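Long-range contact in beta-galacturonidase (Eisenbergiella tayi, PDB 6NCW), which probably hydrolyses beta-linked galacturonides as a family 2 glycoside hydrolase, removing galacturonic acid from its substrates: residues R337-E342 with N377-D382. Numbering follows the deposited sequence.
With GOL (glycerol), chain G.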
loop_
_atom_site.group_PDB
_atom_site.type_symbol
_atom_site.label_atom_id
_atom_site.label_comp_id
_atom_site.label_asym_id
_atom_site.label_seq_id
_atom_site.Cartn_x
_atom_site.Cartn_y
_atom_site.Cartn_z
ATOM N N ARG A 337 19.377 18.353 18.946
ATOM C CA ARG A 337 19.736 17.271 18.023
ATOM C C ARG A 337 20.554 17.795 16.848
ATOM O O ARG A 337 20.048 18.582 16.035
ATOM C CB ARG A 337 18.495 16.539 17.498
ATOM C CG ARG A 337 18.841 15.408 16.521
ATOM C CD ARG A 337 17.906 15.327 15.242
ATOM N NE ARG A 337 18.572 14.466 14.265
ATOM C CZ ARG A 337 19.537 14.863 13.435
ATOM N NH1 ARG A 337 19.920 16.137 13.386
ATOM N NH2 ARG A 337 20.109 13.977 12.636
ATOM N N GLY A 338 21.799 17.328 16.744
ATOM C CA GLY A 338 22.576 17.488 15.524
ATOM C C GLY A 338 23.040 18.901 15.248
ATOM O O GLY A 338 23.247 19.266 14.086
ATOM N N LEU A 339 23.182 19.723 16.280
ATOM C CA LEU A 339 23.464 21.132 16.062
ATOM C C LEU A 339 24.948 21.310 15.771
ATOM O O LEU A 339 25.802 20.793 16.501
ATOM C CB LEU A 339 23.029 21.963 17.269
ATOM C CG LEU A 339 21.513 21.894 17.527
ATOM C CD1 LEU A 339 21.145 22.535 18.847
ATOM C CD2 LEU A 339 20.719 22.538 16.392
ATOM N N SER A 340 25.247 22.019 14.686
ATOM C CA SER A 340 26.619 22.329 14.326
ATOM C C SER A 340 27.233 23.305 15.333
ATOM O O SER A 340 26.549 23.920 16.164
ATOM C CB SER A 340 26.678 22.927 12.922
ATOM O OG SER A 340 25.956 24.163 12.887
ATOM N N GLU A 341 28.558 23.439 15.246
ATOM C CA GLU A 341 29.254 24.460 16.016
ATOM C C GLU A 341 28.644 25.842 15.770
ATOM O O GLU A 341 28.388 26.599 16.719
ATOM C CB GLU A 341 30.745 24.435 15.660
ATOM C CG GLU A 341 31.562 25.398 16.476
ATOM C CD GLU A 341 33.024 25.481 16.038
ATOM O OE1 GLU A 341 33.479 24.660 15.205
ATOM O OE2 GLU A 341 33.718 26.384 16.550
ATOM N N GLU A 342 28.368 26.170 14.502
ATOM C CA GLU A 342 27.727 27.443 14.181
ATOM C C GLU A 342 26.329 27.540 14.790
ATOM O O GLU A 342 25.946 28.602 15.291
ATOM C CB GLU A 342 27.670 27.640 12.663
ATOM C CG GLU A 342 26.841 28.856 12.222
ATOM C CD GLU A 342 26.778 29.024 10.697
ATOM O OE1 GLU A 342 27.528 29.868 10.162
ATOM O OE2 GLU A 342 25.990 28.310 10.029
ATOM N N ASN A 377 22.551 15.564 22.000
ATOM C CA ASN A 377 22.613 14.496 21.011
ATOM C C ASN A 377 23.250 14.964 19.704
ATOM O O ASN A 377 22.768 15.903 19.065
ATOM C CB ASN A 377 21.206 13.957 20.744
ATOM C CG ASN A 377 21.194 12.929 19.632
ATOM O OD1 ASN A 377 21.467 11.745 19.865
ATOM N ND2 ASN A 377 20.896 13.377 18.404
ATOM N N GLU A 378 24.345 14.301 19.321
ATOM C CA GLU A 378 25.042 14.536 18.055
ATOM C C GLU A 378 25.397 16.011 17.828
ATOM O O GLU A 378 25.444 16.482 16.691
ATOM C CB GLU A 378 24.224 13.999 16.875
ATOM C CG GLU A 378 24.081 12.478 16.886
ATOM C CD GLU A 378 23.651 11.914 15.536
ATOM O OE1 GLU A 378 23.319 12.715 14.626
ATOM O OE2 GLU A 378 23.647 10.663 15.390
ATOM N N CYS A 379 25.673 16.759 18.887
ATOM C CA CYS A 379 26.136 18.128 18.701
ATOM C C CYS A 379 27.657 18.124 18.495
ATOM O O CYS A 379 28.278 17.066 18.314
ATOM C CB CYS A 379 25.635 18.999 19.852
ATOM S SG CYS A 379 23.805 19.132 19.815
ATOM N N ALA A 380 28.277 19.309 18.463
ATOM C CA ALA A 380 29.645 19.434 17.935
ATOM C C ALA A 380 30.703 19.174 19.018
ATOM O O ALA A 380 31.507 20.041 19.373
ATOM C CB ALA A 380 29.834 20.804 17.289
ATOM N N SER A 381 30.717 17.935 19.521
ATOM C CA SER A 381 31.627 17.520 20.585
ATOM C C SER A 381 33.058 17.293 20.106
ATOM O O SER A 381 33.919 16.929 20.920
ATOM C CB SER A 381 31.116 16.241 21.243
ATOM O OG SER A 381 31.013 15.211 20.294
ATOM N N ASP A 382 33.329 17.490 18.819
ATOM C CA ASP A 382 34.671 17.428 18.262
ATOM C C ASP A 382 35.334 18.798 18.146
ATOM O O ASP A 382 36.423 18.896 17.577
ATOM C CB ASP A 382 34.624 16.770 16.882
ATOM C CG ASP A 382 33.750 17.546 15.898
ATOM O OD1 ASP A 382 32.833 18.287 16.329
ATOM O OD2 ASP A 382 33.973 17.413 14.685
HETATM C C1 GOL G . 20.233 11.320 15.161
HETATM O O1 GOL G . 20.635 11.317 16.498
HETATM C C2 GOL G . 18.726 10.903 15.085
HETATM O O2 GOL G . 17.876 11.967 15.309
HETATM C C3 GOL G . 18.515 10.388 13.639
HETATM O O3 GOL G . 18.589 11.502 12.752
#
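R337 lays its aliphatic chain alongside the amide of N377, CG lying 3.4 Å from ND2, and both side chains point the same way, the guanidinium and amide planes turned 59° apart. In both, CG is anti to the backbone N (chi1 180° in R337), and their ends meet one glycerol. R337 NH2 donates to glycerol O3, which lies at the guanidinium edge, in plane, while NE reaches O2 at 2.8 Å; N377 ND2 gives a nearly straight bond to O1 (165°). N377 OD1 is taken up by R309 and N428, which fixes the amide's rotation. E378 OE1 lies well out of the guanidinium plane, 4.0 Å from R337 NH2, a long ion pair without a directed N-H; E378 OE2 is hydrogen-bonded to N428 ND2. The two segments follow the parallel strands 329-333 and 370-374 of the TIM barrel, the first running into the short helix 341-344, and R337 and N377 belong to its galacturonate site. Next to the site the two backbones run nearly parallel: G338 N donates to N377 O at 2.9 Å, and L339 N makes a weak bond to C379 SG, which also packs on L339 CB. Farther along, A380 CB lies 3.6 Å from E341 N, just past the N-cap S340.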